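Local coordinates for protein glucoamylase (Thermoanaerobacterium thermosaccharolyticum, PDB 1LF9) that hydrolyses terminal alpha-1,4-linked glucose residues one by one from the non-reducing ends of starch-like chains, releasing beta-D-glucose, and probably also acts on isomaltose, at residues D579-P584 against S635-E640; S572-N577 against G596-L601; W325-R330 against P645-S650; E530-S535 against L556-S561. All blocks are in the same frame, centred on the assembly; numbering follows the deposited sequence.

All four contacts are buried and lie in the glycosyl hydrolase family 15 part of the chain, but they differ in distance from the sugar. Contacts 1 and 2 touch the bound AC1 directly, contact 1 through an aromatic face and contact 2 through an arginine; they also touch each other, Val638 of one meeting Leu598 of the other. Contact 3 shares the 635-650 loop region with contact 1 and combines a tryptophan face, one backbone hydrogen bond and a close pair of acids. Contact 4, its centre about 27 Å from the centre of the chain, is wholly apolar across its interface, yet Trp573 and Asn577 of contact 2 bond to its two segments.

Contact 1 (D579-P584 against S635-E640); sequences DGYGEP and SEQVWE. With AC1 (4,6-dideoxy-4-{[(1S,4R,5S,6S)-4,5,6-trihydroxy-3-(hydroxymethyl)cyclohex-2-en-1-yl]amino}-alpha-D-glucopyranose), chain C.
In the wall of the sugar-binding pocket, Tyr581 of the loop 579-584 lies against Gln637 of the loop 635-640. Tyr581 is the centre of an inverse gamma turn, and its carbonyl O receives NE2 of Gln637 at 3.0 Å. The extended Gln637 chain gives its second amide N-H to OE2 of Glu636, 2.9 Å from NE2, so the amide ties its neighbour to the opposite loop. With chi1 at -174°, CG of Tyr581 points away from its own backbone N and the ring comes beside these groups: OE2 of Glu636 is 3.3 Å from CE1, while AC1 C2 sits 3.6 Å above the middle of one face. Tyr337 takes up the polar ends, bonding both Tyr581 OH and Glu636 OE1. Farther along, CB of Glu583 rests 3.7 Å from Trp639 CH2, and a water donates to Glu583 OE1 (2.7 Å) and, weakly, to Gln637 OE1. The other carboxylate oxygen of Glu583 accepts from Asp647 N. Asp579 closes an Asx turn, its OD1 taking Tyr581 N in a nearly straight bond (172°). Together these bonds probably steady the ring, with one face toward C2 of AC1.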
# COMPACT_ATOMS: atom_id res chain seq x y z
N ASP A 579 -6.34 0.05 -21.36
CA ASP A 579 -6.56 0.04 -19.92
C ASP A 579 -7.05 1.44 -19.53
O ASP A 579 -6.50 2.43 -20.00
CB ASP A 579 -5.25 -0.28 -19.20
CG ASP A 579 -5.41 -0.41 -17.70
OD1 ASP A 579 -6.54 -0.28 -17.18
OD2 ASP A 579 -4.38 -0.65 -17.04
N GLY A 580 -8.09 1.51 -18.70
CA GLY A 580 -8.61 2.80 -18.29
C GLY A 580 -8.46 3.10 -16.80
O GLY A 580 -8.93 4.13 -16.32
N TYR A 581 -7.79 2.21 -16.08
CA TYR A 581 -7.60 2.37 -14.64
C TYR A 581 -6.46 3.33 -14.30
O TYR A 581 -5.36 2.91 -13.93
CB TYR A 581 -7.35 0.99 -14.02
CG TYR A 581 -7.28 0.98 -12.51
CD1 TYR A 581 -6.13 0.52 -11.85
CD2 TYR A 581 -8.35 1.42 -11.73
CE1 TYR A 581 -6.06 0.48 -10.46
CE2 TYR A 581 -8.29 1.40 -10.33
CZ TYR A 581 -7.14 0.92 -9.70
OH TYR A 581 -7.06 0.88 -8.32
N GLY A 582 -6.73 4.63 -14.42
CA GLY A 582 -5.73 5.65 -14.12
C GLY A 582 -6.29 7.04 -14.35
O GLY A 582 -7.44 7.18 -14.74
N GLU A 583 -5.48 8.07 -14.10
CA GLU A 583 -5.95 9.44 -14.31
C GLU A 583 -6.29 9.64 -15.78
O GLU A 583 -5.57 9.19 -16.66
CB GLU A 583 -4.88 10.47 -13.90
CG GLU A 583 -4.65 10.61 -12.40
CD GLU A 583 -3.64 9.61 -11.87
OE1 GLU A 583 -3.37 8.61 -12.56
OE2 GLU A 583 -3.12 9.84 -10.76
N PRO A 584 -7.42 10.32 -16.07
CA PRO A 584 -7.81 10.56 -17.46
C PRO A 584 -6.87 11.57 -18.11
O PRO A 584 -6.69 11.57 -19.33
CB PRO A 584 -9.24 11.08 -17.33
CG PRO A 584 -9.24 11.74 -16.00
CD PRO A 584 -8.47 10.76 -15.14
N SER A 635 5.24 3.29 -6.35
CA SER A 635 3.81 3.39 -6.58
C SER A 635 3.34 2.33 -7.57
O SER A 635 4.14 1.71 -8.28
CB SER A 635 3.47 4.76 -7.14
OG SER A 635 3.98 4.89 -8.46
N GLU A 636 2.02 2.15 -7.63
CA GLU A 636 1.41 1.19 -8.54
C GLU A 636 1.63 1.61 -9.99
O GLU A 636 1.92 0.78 -10.86
CB GLU A 636 -0.09 1.10 -8.24
CG GLU A 636 -0.89 0.26 -9.24
CD GLU A 636 -2.38 0.32 -8.97
OE1 GLU A 636 -2.92 -0.63 -8.35
OE2 GLU A 636 -3.02 1.31 -9.37
N GLN A 637 1.50 2.91 -10.26
CA GLN A 637 1.66 3.44 -11.61
C GLN A 637 2.49 4.72 -11.68
O GLN A 637 2.55 5.49 -10.72
CB GLN A 637 0.28 3.74 -12.21
CG GLN A 637 -0.69 2.58 -12.22
CD GLN A 637 -2.07 2.99 -12.70
OE1 GLN A 637 -2.20 3.74 -13.67
NE2 GLN A 637 -3.10 2.49 -12.03
N VAL A 638 3.12 4.94 -12.84
CA VAL A 638 3.91 6.15 -13.08
C VAL A 638 3.53 6.72 -14.45
O VAL A 638 3.05 6.00 -15.32
CB VAL A 638 5.43 5.86 -13.07
CG1 VAL A 638 5.86 5.42 -11.67
CG2 VAL A 638 5.77 4.79 -14.09
N TRP A 639 3.74 8.03 -14.62
CA TRP A 639 3.42 8.70 -15.88
C TRP A 639 4.38 8.30 -16.99
O TRP A 639 5.55 8.04 -16.73
CB TRP A 639 3.47 10.22 -15.71
CG TRP A 639 2.51 10.76 -14.70
CD1 TRP A 639 2.78 11.05 -13.39
CD2 TRP A 639 1.13 11.07 -14.91
NE1 TRP A 639 1.64 11.53 -12.77
CE2 TRP A 639 0.62 11.55 -13.68
CE3 TRP A 639 0.27 10.99 -16.01
CZ2 TRP A 639 -0.71 11.96 -13.53
CZ3 TRP A 639 -1.06 11.40 -15.86
CH2 TRP A 639 -1.54 11.87 -14.63
N GLU A 640 3.88 8.26 -18.22
CA GLU A 640 4.68 7.88 -19.37
C GLU A 640 5.74 8.92 -19.74
O GLU A 640 6.86 8.56 -20.10
CB GLU A 640 3.81 7.66 -20.61
CG GLU A 640 2.69 6.67 -20.46
CD GLU A 640 1.38 7.30 -20.04
OE1 GLU A 640 0.32 6.73 -20.37
OE2 GLU A 640 1.39 8.37 -19.38
C1 AC1 C . -10.32 -1.73 -9.90
O2 AC1 C . -10.00 -2.25 -12.24
C2 AC1 C . -9.30 -2.10 -11.01
C4A AC1 C . -4.17 -6.36 -7.20
C3 AC1 C . -8.51 -3.39 -10.62
O3 AC1 C . -7.59 -3.69 -11.67
C4 AC1 C . -7.78 -3.13 -9.28
N4A AC1 C . -6.98 -4.34 -8.88
C5 AC1 C . -8.88 -2.80 -8.17
O5 AC1 C . -9.67 -1.59 -8.60
C6 AC1 C . -8.30 -2.49 -6.80
C1B AC1 C . -5.53 -4.02 -8.70
C2B AC1 C . -4.61 -5.04 -9.44
O2B AC1 C . -5.02 -5.09 -10.78
C3B AC1 C . -4.64 -6.43 -8.74
O3B AC1 C . -3.80 -7.34 -9.41
O4 AC1 C . -4.76 -7.48 -6.57
C5B AC1 C . -4.54 -5.00 -6.51
C7B AC1 C . -5.17 -3.95 -7.20
C6B AC1 C . -4.19 -4.82 -5.03
O6B AC1 C . -2.85 -4.32 -4.92
O HOH W 1 -2.47 6.13 -12.07

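Contact 2 (S572-N577 against G596-L601); sequences SWYRYN and GRLWPL. With AC1 (4,6-dideoxy-4-{[(1S,4R,5S,6S)-4,5,6-trihydroxy-3-(hydroxymethyl)cyclohex-2-en-1-yl]amino}-alpha-D-glucopyranose), chain C.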
# COMPACT_ATOMS: atom_id res chain seq x y z
N SER A 572 9.00 0.50 -18.98
CA SER A 572 7.85 0.03 -18.22
C SER A 572 6.77 -0.36 -19.21
O SER A 572 6.86 -0.06 -20.40
CB SER A 572 7.33 1.10 -17.28
OG SER A 572 6.36 0.53 -16.42
N TRP A 573 5.73 -1.01 -18.72
CA TRP A 573 4.63 -1.48 -19.55
C TRP A 573 3.26 -1.14 -18.97
O TRP A 573 3.13 -0.86 -17.77
CB TRP A 573 4.72 -3.00 -19.72
CG TRP A 573 5.85 -3.47 -20.57
CD1 TRP A 573 5.77 -3.90 -21.86
CD2 TRP A 573 7.24 -3.52 -20.22
NE1 TRP A 573 7.02 -4.21 -22.34
CE2 TRP A 573 7.95 -3.98 -21.35
CE3 TRP A 573 7.96 -3.21 -19.05
CZ2 TRP A 573 9.34 -4.14 -21.36
CZ3 TRP A 573 9.35 -3.37 -19.06
CH2 TRP A 573 10.02 -3.83 -20.21
N TYR A 574 2.25 -1.17 -19.83
CA TYR A 574 0.86 -0.95 -19.43
C TYR A 574 0.38 -2.36 -19.12
O TYR A 574 1.00 -3.33 -19.56
CB TYR A 574 0.02 -0.43 -20.61
CG TYR A 574 0.28 1.00 -21.02
CD1 TYR A 574 -0.26 2.06 -20.30
CD2 TYR A 574 1.06 1.30 -22.15
CE1 TYR A 574 -0.05 3.37 -20.68
CE2 TYR A 574 1.29 2.62 -22.54
CZ TYR A 574 0.73 3.65 -21.79
OH TYR A 574 0.95 4.96 -22.15
N ARG A 575 -0.71 -2.49 -18.38
CA ARG A 575 -1.24 -3.80 -18.06
C ARG A 575 -1.81 -4.46 -19.32
O ARG A 575 -1.76 -5.68 -19.47
CB ARG A 575 -2.32 -3.68 -16.99
CG ARG A 575 -1.83 -3.04 -15.71
CD ARG A 575 -2.87 -3.18 -14.61
NE ARG A 575 -4.15 -2.62 -15.01
CZ ARG A 575 -5.27 -2.73 -14.30
NH1 ARG A 575 -6.39 -2.20 -14.74
NH2 ARG A 575 -5.28 -3.36 -13.16
N TYR A 576 -2.34 -3.63 -20.21
CA TYR A 576 -2.92 -4.10 -21.48
C TYR A 576 -3.40 -2.89 -22.28
O TYR A 576 -3.64 -1.82 -21.71
CB TYR A 576 -4.09 -5.08 -21.23
CG TYR A 576 -5.20 -4.53 -20.35
CD1 TYR A 576 -6.23 -3.76 -20.89
CD2 TYR A 576 -5.18 -4.74 -18.98
CE1 TYR A 576 -7.22 -3.21 -20.08
CE2 TYR A 576 -6.17 -4.19 -18.15
CZ TYR A 576 -7.18 -3.43 -18.71
OH TYR A 576 -8.15 -2.88 -17.89
N ASN A 577 -3.53 -3.05 -23.59
CA ASN A 577 -3.97 -1.95 -24.43
C ASN A 577 -5.40 -1.54 -24.10
O ASN A 577 -6.28 -2.40 -23.95
CB ASN A 577 -3.87 -2.31 -25.92
CG ASN A 577 -3.73 -3.81 -26.16
OD1 ASN A 577 -4.39 -4.62 -25.53
ND2 ASN A 577 -2.86 -4.17 -27.09
N GLY A 596 -5.18 4.05 -18.01
CA GLY A 596 -4.23 3.30 -17.21
C GLY A 596 -2.83 3.80 -17.54
O GLY A 596 -2.56 4.18 -18.68
N ARG A 597 -1.95 3.82 -16.55
CA ARG A 597 -0.59 4.29 -16.80
C ARG A 597 0.40 3.13 -16.70
O ARG A 597 -0.00 1.97 -16.72
CB ARG A 597 -0.25 5.41 -15.81
CG ARG A 597 -1.27 6.55 -15.86
CD ARG A 597 -1.32 7.20 -17.25
NE ARG A 597 -2.46 8.10 -17.44
CZ ARG A 597 -2.47 9.17 -18.24
NH1 ARG A 597 -1.38 9.49 -18.93
NH2 ARG A 597 -3.56 9.91 -18.36
N LEU A 598 1.69 3.44 -16.61
CA LEU A 598 2.75 2.43 -16.54
C LEU A 598 2.94 1.85 -15.14
O LEU A 598 2.95 2.57 -14.15
CB LEU A 598 4.06 3.04 -17.03
CG LEU A 598 4.42 3.00 -18.52
CD1 LEU A 598 3.19 2.94 -19.39
CD2 LEU A 598 5.28 4.22 -18.84
N TRP A 599 3.12 0.53 -15.06
CA TRP A 599 3.29 -0.15 -13.78
C TRP A 599 4.73 -0.60 -13.51
O TRP A 599 5.22 -1.55 -14.14
CB TRP A 599 2.38 -1.39 -13.72
CG TRP A 599 0.92 -1.06 -13.56
CD1 TRP A 599 0.19 -0.16 -14.30
CD2 TRP A 599 0.00 -1.62 -12.61
NE1 TRP A 599 -1.11 -0.14 -13.87
CE2 TRP A 599 -1.25 -1.02 -12.83
CE3 TRP A 599 0.13 -2.58 -11.58
CZ2 TRP A 599 -2.38 -1.33 -12.06
CZ3 TRP A 599 -1.00 -2.90 -10.82
CH2 TRP A 599 -2.24 -2.28 -11.06
N PRO A 600 5.44 0.08 -12.59
CA PRO A 600 6.81 -0.38 -12.35
C PRO A 600 6.81 -1.86 -11.95
O PRO A 600 7.82 -2.54 -12.11
CB PRO A 600 7.33 0.56 -11.26
CG PRO A 600 6.15 1.42 -10.86
CD PRO A 600 5.24 1.43 -12.05
N LEU A 601 5.67 -2.34 -11.46
CA LEU A 601 5.53 -3.76 -11.09
C LEU A 601 5.86 -4.62 -12.30
O LEU A 601 6.55 -5.64 -12.19
CB LEU A 601 4.09 -4.07 -10.66
CG LEU A 601 3.72 -5.56 -10.59
CD1 LEU A 601 4.58 -6.27 -9.54
CD2 LEU A 601 2.25 -5.72 -10.24
C1 AC1 C . -10.32 -1.73 -9.90
O2 AC1 C . -10.00 -2.25 -12.24
C2 AC1 C . -9.30 -2.10 -11.01
C4A AC1 C . -4.17 -6.36 -7.20
C3 AC1 C . -8.51 -3.39 -10.62
O3 AC1 C . -7.59 -3.69 -11.67
C4 AC1 C . -7.78 -3.13 -9.28
N4A AC1 C . -6.98 -4.34 -8.88
C5 AC1 C . -8.88 -2.80 -8.17
O5 AC1 C . -9.67 -1.59 -8.60
C6 AC1 C . -8.30 -2.49 -6.80
C1B AC1 C . -5.53 -4.02 -8.70
C2B AC1 C . -4.61 -5.04 -9.44
O2B AC1 C . -5.02 -5.09 -10.78
C3B AC1 C . -4.64 -6.43 -8.74
O3B AC1 C . -3.80 -7.34 -9.41
O4 AC1 C . -4.76 -7.48 -6.57
C5B AC1 C . -4.54 -5.00 -6.51
C7B AC1 C . -5.17 -3.95 -7.20
C6B AC1 C . -4.19 -4.82 -5.03
O6B AC1 C . -2.85 -4.32 -4.92
O HOH W 2 -1.84 0.05 -17.89
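One direct backbone hydrogen bond crosses this contact: Trp599 N gives to Trp573 O at 3.0 Å, nearly straight (172°), and CA of Leu598 leans on the same oxygen with a C-H...O contact of 3.5 Å. A water adds a polar bridge nearby, accepting from Arg575 N at 2.8 Å and lying close to Arg597 O.

The apolar part is a CH-pi contact. CD1 of Leu598 sits over the middle of the Tyr574 ring, 3.4 Å from its centroid and 9° off the normal, while Gly596 O approaches CE1 of Tyr574 at the ring's edge, 3.3 Å away. Ser572 packs its CB against the Leu598 branch at CG. Glu640 takes the Tyr574 hydroxyl.

Arginine and indole come together through the aliphatic part of Arg575. Its CG and CD lie over one face of Trp599, CG 3.5 Å from NE1; the model is too tight at CD, so that distance is doubtful. The guanidinium plane is 12° from that of the indole but placed obliquely to it. A bend at chi3 turns the guanidinium toward the sugar, and NH2 reaches O3 of AC1 in plane at 2.8 Å. Asp579 and Glu439 form salt bridges with NE and NH1, and Trp437 adds a cation-pi contact.

Arg575 is therefore held by two carboxylates, which probably offset its charge, and flanked by tryptophans, with one N-H directed at a hydroxyl of the inhibitor near Glu435 and Glu438, the probable proton acceptor and donor.

Contact 3 (W325-R330 against P645-S650); sequences WGDGQR and PTDSAS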
# COMPACT_ATOMS: atom_id res chain seq x y z
N TRP A 325 -5.94 7.90 -5.20
CA TRP A 325 -6.71 9.08 -5.61
C TRP A 325 -7.61 9.49 -4.45
O TRP A 325 -8.67 10.08 -4.66
CB TRP A 325 -7.54 8.74 -6.85
CG TRP A 325 -6.70 8.24 -7.98
CD1 TRP A 325 -5.80 8.95 -8.73
CD2 TRP A 325 -6.61 6.88 -8.45
NE1 TRP A 325 -5.15 8.13 -9.62
CE2 TRP A 325 -5.63 6.85 -9.46
CE3 TRP A 325 -7.26 5.69 -8.10
CZ2 TRP A 325 -5.27 5.67 -10.13
CZ3 TRP A 325 -6.91 4.51 -8.77
CH2 TRP A 325 -5.93 4.52 -9.77
N GLY A 326 -7.16 9.18 -3.24
CA GLY A 326 -7.93 9.49 -2.04
C GLY A 326 -8.32 10.95 -1.88
O GLY A 326 -9.39 11.25 -1.35
N ASP A 327 -7.45 11.85 -2.31
CA ASP A 327 -7.73 13.27 -2.21
C ASP A 327 -8.81 13.65 -3.23
O ASP A 327 -9.16 14.83 -3.38
CB ASP A 327 -6.44 14.08 -2.40
CG ASP A 327 -5.63 13.65 -3.61
OD1 ASP A 327 -5.64 12.44 -3.94
OD2 ASP A 327 -4.97 14.51 -4.21
N GLY A 328 -9.36 12.64 -3.89
CA GLY A 328 -10.40 12.86 -4.87
C GLY A 328 -11.65 12.04 -4.55
O GLY A 328 -12.59 12.01 -5.35
N GLN A 329 -11.66 11.38 -3.40
CA GLN A 329 -12.80 10.55 -2.99
C GLN A 329 -13.40 11.12 -1.70
O GLN A 329 -12.68 11.60 -0.83
CB GLN A 329 -12.34 9.11 -2.73
CG GLN A 329 -11.30 8.56 -3.71
CD GLN A 329 -11.79 8.52 -5.15
OE1 GLN A 329 -12.80 7.88 -5.46
NE2 GLN A 329 -11.06 9.19 -6.05
N ARG A 330 -14.73 11.06 -1.56
CA ARG A 330 -15.36 11.56 -0.34
C ARG A 330 -14.86 10.72 0.83
O ARG A 330 -14.61 9.53 0.69
CB ARG A 330 -16.90 11.48 -0.43
CG ARG A 330 -17.61 11.67 0.92
CD ARG A 330 -18.85 12.58 0.88
NE ARG A 330 -19.84 12.22 -0.13
CZ ARG A 330 -20.93 11.48 0.09
NH1 ARG A 330 -21.18 10.99 1.29
NH2 ARG A 330 -21.77 11.23 -0.91
N PRO A 645 5.70 9.18 -10.10
CA PRO A 645 4.49 8.55 -9.55
C PRO A 645 3.20 9.27 -9.93
O PRO A 645 3.21 10.49 -10.10
CB PRO A 645 4.71 8.62 -8.03
CG PRO A 645 6.22 8.76 -7.88
CD PRO A 645 6.59 9.66 -9.03
N THR A 646 2.11 8.52 -10.10
CA THR A 646 0.81 9.14 -10.38
C THR A 646 0.15 9.17 -9.00
O THR A 646 0.82 8.93 -7.99
CB THR A 646 -0.08 8.31 -11.33
OG1 THR A 646 -0.44 7.08 -10.69
CG2 THR A 646 0.65 8.02 -12.63
N ASP A 647 -1.14 9.47 -8.94
CA ASP A 647 -1.82 9.51 -7.65
C ASP A 647 -2.43 8.14 -7.34
O ASP A 647 -3.40 8.03 -6.59
CB ASP A 647 -2.89 10.62 -7.66
CG ASP A 647 -3.46 10.90 -6.27
OD1 ASP A 647 -2.75 10.66 -5.26
OD2 ASP A 647 -4.61 11.37 -6.18
N SER A 648 -1.84 7.10 -7.92
CA SER A 648 -2.28 5.73 -7.69
C SER A 648 -1.70 5.27 -6.34
O SER A 648 -0.91 5.98 -5.72
CB SER A 648 -1.80 4.81 -8.83
OG SER A 648 -0.39 4.92 -9.03
N ALA A 649 -2.10 4.09 -5.90
CA ALA A 649 -1.62 3.57 -4.61
C ALA A 649 -0.10 3.51 -4.45
O ALA A 649 0.64 3.18 -5.38
CB ALA A 649 -2.21 2.18 -4.37
N SER A 650 0.35 3.83 -3.24
CA SER A 650 1.76 3.78 -2.89
C SER A 650 1.87 3.76 -1.37
O SER A 650 1.08 4.40 -0.67
CB SER A 650 2.53 4.98 -3.46
OG SER A 650 2.55 6.07 -2.55
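This is a mixed loop-on-loop contact beside the substrate pocket: the indole face of Trp325, itself probably a substrate-binding residue, packs on the turn at Asp647, with a backbone hydrogen bond and a carboxylate pair alongside. The backbone N of Trp325 gives to Asp647 O at 2.9 Å. That carbonyl oxygen also lies over the indole, 3.3 Å above the plane and offset toward the rim; a chi1 of -56° swings the ring to the side of its own backbone N and so puts this face over Asp647 O. CA of Ser648 makes a CH-pi contact with the six-membered ring of the same side chain, 4.2 Å from its centroid.

At the other end of Asp647 its carboxylate and that of Asp327 approach from opposite directions, with planes nearly perpendicular (84°). OD1 of Asp327 is 2.7 Å from OD2 of Asp647, close enough that one of them probably carries a proton. The other oxygen of Asp647 takes Ala35 N and Ser34 OG. Each loop is also braced internally: Gln329 NE2 reaches Trp325 O at 2.9 Å, and Thr646 OG1 forms an ST turn with Ser648 N.

The loop 325-330 runs between helices 296-306 and 342-355, and the loop 645-650 leads into helix 653-668; Ser34 and Ala35, from the chain just ahead of strand 39-41, bring the N-terminal beta domain up to the same spot.

Contact 4 (E530-S535 against L556-S561); sequences EIVDPS and LKVVDS
Val532 and Val559 bring the loop 530-535 and the helix 556-561 to 6.3 Å between CA atoms, with no hydrogen bond passing between the two backbones. The interface is made by three valines and a proline. CG1 of Val532 touches CG1 of Val558 at 3.8 Å, the two side chains crossing at about a right angle. It is the Val558 methyl opposite the helix backbone N (chi1 -179°) that reaches the loop here. One residue on, CG2 of Val559 comes to 4.1 Å from Val532 CB, and its other methyl, CG1, lies 4.3 Å from CB of Pro534. Val559 is thus straddled by Val532 and Pro534. Tyr501 adds to the same patch, touching Val532 and Val558.

Asp533, between the two, turns its CB away from the helix. Its OD1 accepts both from Ser535 N (2.7 Å) and from Ser535 OG (2.6 Å), both coming from one face of the carboxylate: an Asx turn, with Ser535 OG as a second donor to the same oxygen, at the start of a short 3-10 segment. Ser535 OG also bonds to Arg436. On the helix, Ser561 OG gives back to Lys557 O at 2.8 Å.

This is loop-on-helix packing in the (alpha/alpha)6 barrel known for the family: Val532 and Pro534 pack on Val558 and Val559 of helix 550-562, while Asp533, on the other side of the loop, comes within about 5 Å of the side chain of Glu435, the probable proton acceptor.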
# COMPACT_ATOMS: atom_id res chain seq x y z
N GLU A 530 -7.38 -8.56 -30.06
CA GLU A 530 -6.75 -7.24 -30.11
C GLU A 530 -6.02 -6.89 -28.81
O GLU A 530 -5.17 -5.99 -28.79
CB GLU A 530 -7.80 -6.14 -30.32
CG GLU A 530 -8.56 -6.14 -31.64
CD GLU A 530 -9.41 -4.89 -31.81
OE1 GLU A 530 -8.84 -3.79 -31.96
OE2 GLU A 530 -10.66 -4.99 -31.77
N ILE A 531 -6.34 -7.60 -27.73
CA ILE A 531 -5.75 -7.29 -26.43
C ILE A 531 -4.63 -8.19 -25.94
O ILE A 531 -4.81 -9.40 -25.79
CB ILE A 531 -6.85 -7.25 -25.36
CG1 ILE A 531 -8.07 -6.49 -25.88
CG2 ILE A 531 -6.32 -6.58 -24.10
CD1 ILE A 531 -7.79 -5.04 -26.27
N VAL A 532 -3.48 -7.59 -25.69
CA VAL A 532 -2.32 -8.30 -25.18
C VAL A 532 -2.05 -7.82 -23.76
O VAL A 532 -2.43 -6.72 -23.39
CB VAL A 532 -1.09 -8.11 -26.07
CG1 VAL A 532 -1.31 -8.85 -27.39
CG2 VAL A 532 -0.82 -6.62 -26.30
N ASP A 533 -1.36 -8.65 -22.99
CA ASP A 533 -1.11 -8.35 -21.58
C ASP A 533 0.22 -9.00 -21.18
O ASP A 533 0.43 -10.18 -21.41
CB ASP A 533 -2.28 -8.96 -20.78
CG ASP A 533 -2.26 -8.58 -19.31
OD1 ASP A 533 -1.18 -8.61 -18.69
OD2 ASP A 533 -3.35 -8.28 -18.76
N PRO A 534 1.14 -8.23 -20.57
CA PRO A 534 2.42 -8.84 -20.19
C PRO A 534 2.28 -9.94 -19.13
O PRO A 534 3.23 -10.67 -18.83
CB PRO A 534 3.25 -7.64 -19.70
CG PRO A 534 2.21 -6.66 -19.25
CD PRO A 534 1.14 -6.78 -20.30
N SER A 535 1.08 -10.08 -18.59
CA SER A 535 0.83 -11.10 -17.59
C SER A 535 1.09 -12.50 -18.14
O SER A 535 1.19 -13.46 -17.37
CB SER A 535 -0.61 -11.00 -17.08
OG SER A 535 -0.84 -9.77 -16.41
N LEU A 556 6.12 -11.66 -26.83
CA LEU A 556 7.01 -10.61 -26.36
C LEU A 556 7.14 -9.51 -27.42
O LEU A 556 7.10 -8.31 -27.10
CB LEU A 556 8.38 -11.23 -26.04
CG LEU A 556 9.11 -10.88 -24.74
CD1 LEU A 556 8.14 -10.74 -23.57
CD2 LEU A 556 10.13 -11.99 -24.47
N LYS A 557 7.27 -9.92 -28.68
CA LYS A 557 7.40 -8.97 -29.79
C LYS A 557 6.18 -8.07 -29.90
O LYS A 557 6.31 -6.87 -30.11
CB LYS A 557 7.58 -9.69 -31.13
CG LYS A 557 8.83 -10.53 -31.27
CD LYS A 557 9.02 -10.94 -32.72
CE LYS A 557 10.14 -11.95 -32.90
NZ LYS A 557 9.75 -13.31 -32.41
N VAL A 558 5.00 -8.67 -29.80
CA VAL A 558 3.75 -7.93 -29.90
C VAL A 558 3.55 -7.03 -28.69
O VAL A 558 3.12 -5.89 -28.82
CB VAL A 558 2.55 -8.88 -30.05
CG1 VAL A 558 1.24 -8.09 -30.17
CG2 VAL A 558 2.75 -9.78 -31.27
N VAL A 559 3.85 -7.56 -27.51
CA VAL A 559 3.70 -6.77 -26.29
C VAL A 559 4.61 -5.54 -26.30
O VAL A 559 4.18 -4.43 -25.98
CB VAL A 559 4.00 -7.65 -25.04
CG1 VAL A 559 4.23 -6.77 -23.83
CG2 VAL A 559 2.82 -8.59 -24.79
N ASP A 560 5.87 -5.72 -26.68
CA ASP A 560 6.79 -4.58 -26.71
C ASP A 560 6.47 -3.58 -27.82
O ASP A 560 6.82 -2.40 -27.72
CB ASP A 560 8.24 -5.06 -26.83
CG ASP A 560 8.71 -5.76 -25.58
OD1 ASP A 560 8.04 -5.61 -24.53
OD2 ASP A 560 9.75 -6.46 -25.62
N SER A 561 5.81 -4.05 -28.87
CA SER A 561 5.43 -3.18 -30.00
C SER A 561 4.18 -2.38 -29.69
O SER A 561 3.96 -1.31 -30.27
CB SER A 561 5.14 -4.00 -31.25
OG SER A 561 6.30 -4.63 -31.74